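Local coordinates for envelope polyprotein (PDB 5FXU), which forms the membrane-distal Gn part of the hantavirus surface spike and, with its partner Gc, probably serves in host-cell attachment and entry, at residues A[206-209]-A[210-214]; A[251-254]-A[255-259]. One frame throughout, in Å; residues are numbered along the deposited sequence.

Contact 1 of 2, residues A[206-209]-A[210-214]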
ATOM      1  N   MET A 206     -13.721   7.890  11.370  1.00 52.27           N
ATOM      2  CA  MET A 206     -12.547   7.773  10.500  1.00 48.76           C
ATOM      3  C   MET A 206     -11.243   7.556  11.260  1.00 47.19           C
ATOM      4  O   MET A 206     -10.184   7.512  10.622  1.00 43.59           O
ATOM      5  CB  MET A 206     -12.375   9.026   9.645  1.00 48.04           C
ATOM      6  CG  MET A 206     -13.593   9.441   8.839  1.00 48.98           C
ATOM      7  SD  MET A 206     -14.198   8.205   7.694  1.00 47.69           S
ATOM      8  CE  MET A 206     -12.727   8.087   6.680  1.00 47.18           C
ATOM      9  N   LYS A 207     -11.309   7.381  12.588  1.00 47.68           N
ATOM     10  CA  LYS A 207     -10.099   7.156  13.406  1.00 46.72           C
ATOM     11  C   LYS A 207      -9.602   5.698  13.230  1.00 43.05           C
ATOM     12  O   LYS A 207      -9.828   4.804  14.058  1.00 40.31           O
ATOM     13  CB  LYS A 207     -10.278   7.583  14.891  1.00 51.13           C
ATOM     14  CG  LYS A 207      -9.810   9.005  15.315  1.00 53.60           C
ATOM     15  CD  LYS A 207     -10.755  10.119  14.936  1.00 57.38           C
ATOM     16  CE  LYS A 207     -10.799  11.246  15.982  1.00 60.49           C
ATOM     17  NZ  LYS A 207      -9.606  12.117  15.876  1.00 61.17           N
ATOM     18  N   LEU A 208      -8.893   5.483  12.119  1.00 41.01           N
ATOM     19  CA  LEU A 208      -8.448   4.154  11.705  1.00 40.07           C
ATOM     20  C   LEU A 208      -7.609   3.410  12.760  1.00 39.59           C
ATOM     21  O   LEU A 208      -7.835   2.219  12.988  1.00 37.60           O
ATOM     22  CB  LEU A 208      -7.699   4.253  10.382  1.00 39.57           C
ATOM     23  CG  LEU A 208      -7.130   2.984   9.758  1.00 39.26           C
ATOM     24  CD1 LEU A 208      -8.244   1.975   9.511  1.00 39.94           C
ATOM     25  CD2 LEU A 208      -6.412   3.335   8.464  1.00 39.01           C
ATOM     26  N   GLU A 209      -6.682   4.099  13.424  1.00 40.03           N
ATOM     27  CA  GLU A 209      -5.823   3.430  14.396  1.00 42.08           C
ATOM     28  C   GLU A 209      -6.601   2.978  15.632  1.00 45.55           C
ATOM     29  O   GLU A 209      -6.229   1.976  16.263  1.00 45.10           O
ATOM     30  CB  GLU A 209      -4.634   4.304  14.791  1.00 42.47           C
ATOM     31  CG  GLU A 209      -3.581   3.619  15.655  1.00 42.91           C
ATOM     32  CD  GLU A 209      -3.053   2.297  15.090  1.00 42.68           C
ATOM     33  OE1 GLU A 209      -2.902   2.156  13.861  1.00 42.12           O
ATOM     34  OE2 GLU A 209      -2.733   1.396  15.888  1.00 43.93           O
ATOM     35  N   LYS A 210      -7.692   3.678  15.963  1.00 49.89           N
ATOM     36  CA  LYS A 210      -8.598   3.208  17.025  1.00 52.60           C
ATOM     37  C   LYS A 210      -9.202   1.849  16.702  1.00 51.10           C
ATOM     38  O   LYS A 210      -9.345   1.009  17.605  1.00 54.72           O
ATOM     39  CB  LYS A 210      -9.704   4.219  17.335  1.00 57.90           C
ATOM     40  CG  LYS A 210      -9.200   5.510  17.987  1.00 62.87           C
ATOM     41  CD  LYS A 210     -10.343   6.300  18.624  1.00 67.85           C
ATOM     42  CE  LYS A 210      -9.865   7.536  19.448  1.00 72.31           C
ATOM     43  NZ  LYS A 210      -8.611   7.483  20.284  1.00 71.66           N
ATOM     44  N   SER A 211      -9.516   1.604  15.431  1.00 47.96           N
ATOM     45  CA  SER A 211     -10.020   0.298  15.026  1.00 47.14           C
ATOM     46  C   SER A 211      -9.001  -0.779  15.285  1.00 48.11           C
ATOM     47  O   SER A 211      -9.334  -1.821  15.843  1.00 53.27           O
ATOM     48  CB  SER A 211     -10.430   0.270  13.554  1.00 47.45           C
ATOM     49  OG  SER A 211     -11.299   1.353  13.233  1.00 47.11           O
ATOM     50  N   PHE A 212      -7.735  -0.511  14.976  1.00 47.13           N
ATOM     51  CA  PHE A 212      -6.670  -1.478  15.265  1.00 45.86           C
ATOM     52  C   PHE A 212      -6.524  -1.712  16.765  1.00 47.32           C
ATOM     53  O   PHE A 212      -6.331  -2.837  17.215  1.00 46.27           O
ATOM     54  CB  PHE A 212      -5.313  -1.025  14.671  1.00 44.41           C
ATOM     55  CG  PHE A 212      -5.202  -1.218  13.197  1.00 42.19           C
ATOM     56  CD1 PHE A 212      -5.038  -2.484  12.673  1.00 41.47           C
ATOM     57  CD2 PHE A 212      -5.280  -0.141  12.329  1.00 41.43           C
ATOM     58  CE1 PHE A 212      -4.965  -2.672  11.316  1.00 41.02           C
ATOM     59  CE2 PHE A 212      -5.195  -0.325  10.962  1.00 41.04           C
ATOM     60  CZ  PHE A 212      -5.038  -1.594  10.455  1.00 40.63           C
ATOM     61  N   GLU A 213      -6.583  -0.634  17.533  1.00 50.64           N
ATOM     62  CA  GLU A 213      -6.414  -0.711  18.995  1.00 54.44           C
ATOM     63  C   GLU A 213      -7.519  -1.583  19.673  1.00 57.16           C
ATOM     64  O   GLU A 213      -7.205  -2.445  20.503  1.00 55.06           O
ATOM     65  CB  GLU A 213      -6.302   0.708  19.576  1.00 55.31           C
ATOM     66  CG  GLU A 213      -4.916   1.324  19.308  1.00 56.75           C
ATOM     67  CD  GLU A 213      -4.832   2.837  19.508  1.00 58.19           C
ATOM     68  OE1 GLU A 213      -5.840   3.495  19.847  1.00 58.47           O
ATOM     69  OE2 GLU A 213      -3.718   3.372  19.330  1.00 58.60           O
ATOM     70  N   THR A 214      -8.783  -1.409  19.275  1.00 59.07           N
ATOM     71  CA  THR A 214      -9.867  -2.292  19.783  1.00 62.15           C
ATOM     72  C   THR A 214      -9.573  -3.771  19.508  1.00 65.51           C
ATOM     73  O   THR A 214      -9.825  -4.628  20.340  1.00 66.04           O
ATOM     74  CB  THR A 214     -11.274  -1.992  19.241  1.00 62.44           C
ATOM     75  OG1 THR A 214     -11.328  -2.247  17.828  1.00 62.56           O
ATOM     76  CG2 THR A 214     -11.701  -0.564  19.571  1.00 62.68           C
TER
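The E213 N to E209 O hydrogen bond, 2.9 Å long, is a regular i to i+4 bond in the first turn of helix 208-216, and T214 N to K210 O, at 3.0 Å, continues the pattern. K207 is the N-cap residue of this helix. Nearer the cap the bonding is looser: the K207 carbonyl takes weak bonds from K210 N and S211 N, and the L208 carbonyl takes weak ones from S211 N and F212 N.

L208 and F212, one turn apart, lie side by side and point the same way; L208 CG sits 4.0 Å from ring atom CE2 of F212. Both also touch L341 of strand 340-354. The side chains of E209 and F212, by contrast, cross at about a right angle. With CG anti to the backbone N (chi1 -172°) and the chain bent at chi2, E209 brings its OE1 to 3.6 Å from CD2 of F212, and the carboxylate and ring planes are only 15° apart.

E209 and E213 cross at about a right angle, their carboxylate planes turned 78° against each other. K339 NZ forms salt bridges with OE2 of both, probably offsetting their like charges, while H333 ND1 hydrogen-bonds E209 OE2 and its ring stacks on F212. The carboxylate oxygens E209 OE2 and E213 OE2 stand 4.1 Å apart.

Contact 2 of 2, residues A[251-254]-A[255-259]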
ATOM      1  N   SER A 251     -13.186  -7.447   5.272  1.00 35.93           N
ATOM      2  CA  SER A 251     -12.612  -6.341   6.010  1.00 33.68           C
ATOM      3  C   SER A 251     -12.038  -6.843   7.316  1.00 33.10           C
ATOM      4  O   SER A 251     -10.907  -6.487   7.655  1.00 31.72           O
ATOM      5  CB  SER A 251     -13.643  -5.249   6.262  1.00 34.15           C
ATOM      6  OG  SER A 251     -13.191  -4.304   7.203  1.00 34.36           O
ATOM      7  N   ALA A 252     -12.811  -7.659   8.050  1.00 32.82           N
ATOM      8  CA  ALA A 252     -12.356  -8.215   9.318  1.00 33.23           C
ATOM      9  C   ALA A 252     -11.084  -9.028   9.126  1.00 32.44           C
ATOM     10  O   ALA A 252     -10.177  -8.962   9.926  1.00 33.69           O
ATOM     11  CB  ALA A 252     -13.440  -9.061  10.003  1.00 34.29           C
ATOM     12  N   GLU A 253     -11.044  -9.814   8.081  1.00 33.01           N
ATOM     13  CA  GLU A 253      -9.878 -10.603   7.779  1.00 33.58           C
ATOM     14  C   GLU A 253      -8.653  -9.792   7.431  1.00 32.30           C
ATOM     15  O   GLU A 253      -7.541 -10.143   7.861  1.00 32.36           O
ATOM     16  CB  GLU A 253     -10.194 -11.601   6.673  1.00 34.95           C
ATOM     17  CG  GLU A 253     -10.949 -12.783   7.222  1.00 37.28           C
ATOM     18  CD  GLU A 253     -11.180 -13.852   6.198  1.00 40.18           C
ATOM     19  OE1 GLU A 253     -11.003 -13.613   4.966  1.00 40.00           O
ATOM     20  OE2 GLU A 253     -11.558 -14.946   6.668  1.00 44.02           O
ATOM     21  N   VAL A 254      -8.842  -8.714   6.672  1.00 30.66           N
ATOM     22  CA  VAL A 254      -7.728  -7.883   6.275  1.00 29.27           C
ATOM     23  C   VAL A 254      -7.176  -7.161   7.498  1.00 30.40           C
ATOM     24  O   VAL A 254      -5.964  -7.073   7.679  1.00 28.06           O
ATOM     25  CB  VAL A 254      -8.114  -6.876   5.191  1.00 28.52           C
ATOM     26  CG1 VAL A 254      -6.996  -5.867   4.967  1.00 27.98           C
ATOM     27  CG2 VAL A 254      -8.425  -7.589   3.874  1.00 28.23           C
ATOM     28  N   LEU A 255      -8.071  -6.636   8.331  1.00 32.03           N
ATOM     29  CA  LEU A 255      -7.640  -5.937   9.517  1.00 33.86           C
ATOM     30  C   LEU A 255      -6.869  -6.835  10.457  1.00 33.75           C
ATOM     31  O   LEU A 255      -5.888  -6.374  11.027  1.00 31.27           O
ATOM     32  CB  LEU A 255      -8.799  -5.315  10.283  1.00 37.09           C
ATOM     33  CG  LEU A 255      -9.253  -3.978   9.736  1.00 38.66           C
ATOM     34  CD1 LEU A 255     -10.664  -3.724  10.232  1.00 41.36           C
ATOM     35  CD2 LEU A 255      -8.333  -2.842  10.156  1.00 39.60           C
ATOM     36  N   SER A 256      -7.337  -8.072  10.657  1.00 34.51           N
ATOM     37  CA  SER A 256      -6.625  -8.994  11.536  1.00 36.80           C
ATOM     38  C   SER A 256      -5.221  -9.331  10.984  1.00 36.01           C
ATOM     39  O   SER A 256      -4.246  -9.224  11.724  1.00 34.94           O
ATOM     40  CB  SER A 256      -7.473 -10.208  11.911  1.00 37.69           C
ATOM     41  OG  SER A 256      -7.895 -10.847  10.766  1.00 40.77           O
ATOM     42  N   ARG A 257      -5.114  -9.623   9.686  1.00 36.82           N
ATOM     43  CA  ARG A 257      -3.803  -9.869   9.081  1.00 38.62           C
ATOM     44  C   ARG A 257      -2.910  -8.615   9.157  1.00 36.44           C
ATOM     45  O   ARG A 257      -1.717  -8.740   9.389  1.00 35.63           O
ATOM     46  CB  ARG A 257      -3.912 -10.391   7.663  1.00 42.24           C
ATOM     47  CG  ARG A 257      -4.717 -11.667   7.510  1.00 47.97           C
ATOM     48  CD  ARG A 257      -3.918 -12.953   7.346  1.00 52.27           C
ATOM     49  NE  ARG A 257      -4.614 -14.270   7.448  1.00 57.84           N
ATOM     50  CZ  ARG A 257      -5.882 -14.557   7.837  1.00 61.59           C
ATOM     51  NH1 ARG A 257      -6.832 -13.641   8.143  1.00 61.03           N
ATOM     52  NH2 ARG A 257      -6.232 -15.852   7.904  1.00 62.56           N
ATOM     53  N   MET A 258      -3.483  -7.420   9.002  1.00 34.17           N
ATOM     54  CA  MET A 258      -2.725  -6.186   9.216  1.00 33.14           C
ATOM     55  C   MET A 258      -2.215  -6.084  10.642  1.00 32.74           C
ATOM     56  O   MET A 258      -1.081  -5.696  10.858  1.00 32.15           O
ATOM     57  CB  MET A 258      -3.542  -4.929   8.886  1.00 32.53           C
ATOM     58  CG  MET A 258      -3.661  -4.634   7.397  1.00 31.75           C
ATOM     59  SD  MET A 258      -4.767  -3.247   7.053  1.00 30.89           S
ATOM     60  CE  MET A 258      -4.589  -3.101   5.283  1.00 30.93           C
ATOM     61  N   ALA A 259      -3.063  -6.414  11.606  1.00 32.59           N
ATOM     62  CA  ALA A 259      -2.705  -6.315  13.004  1.00 32.85           C
ATOM     63  C   ALA A 259      -1.571  -7.264  13.385  1.00 32.95           C
ATOM     64  O   ALA A 259      -0.710  -6.891  14.144  1.00 32.23           O
ATOM     65  CB  ALA A 259      -3.912  -6.533  13.886  1.00 33.93           C
TER
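Helix 249-260 runs unbroken through 251-259, and four i to i+4 backbone hydrogen bonds join V254 and the residues before it to the turn that follows. L255 N approaches S251 O nearly along the C=O axis, at 2.9 Å with a C=O...N angle of 160°; M258 N to V254 O is 2.8 Å.

On the buried side V254 and M258 run alongside each other. V254 CG1 is anti to the backbone N (chi1 170°), which turns this branch toward the thioether end of M258, and CG1 meets the terminal methyl CE at 3.7 Å. M258 itself is extended beyond CG, and W345 of strand 340-354 packs against it. L255 lies back over the preceding turn, its CD1 4.0 Å from S251 OG, a hydroxyl that is hydrogen-bonded to T245 N. V254 and L255 both touch I243 of strand 237-243.

S256 faces away from V254. Its OG lies 3.1 Å from A252 O and 3.0 Å from E253 O, two carbonyls that compete for its single proton. E253 and R257 flank the packed face, and both touch P350. R257 bends at chi2 (-102°), folding its guanidinium back so that E253 O lies at the edge of the group, in its plane, 3.6 Å from NH1. The arrangement is that of a broadly amphipathic alpha-helix, its apolar face against strands 237-243 and 340-354.

In the fold
Contact 1 comes first along the chain, in helix 208-216, and contact 2 follows in helix 249-260, with strands 228-234 and 237-243 between them. Their centres are about 12 Å apart, on the same side of the chain's centre, and the helices meet directly through F212: its CZ is 3.5 Å from L255 CD2, and its CE1 is 3.6 Å from M258 CB. Both contacts also pack on strand 340-354. In a predominantly beta chain with little helix, these are thus two short helices of the Gn head, packed on each other through F212 and both resting on strand 340-354.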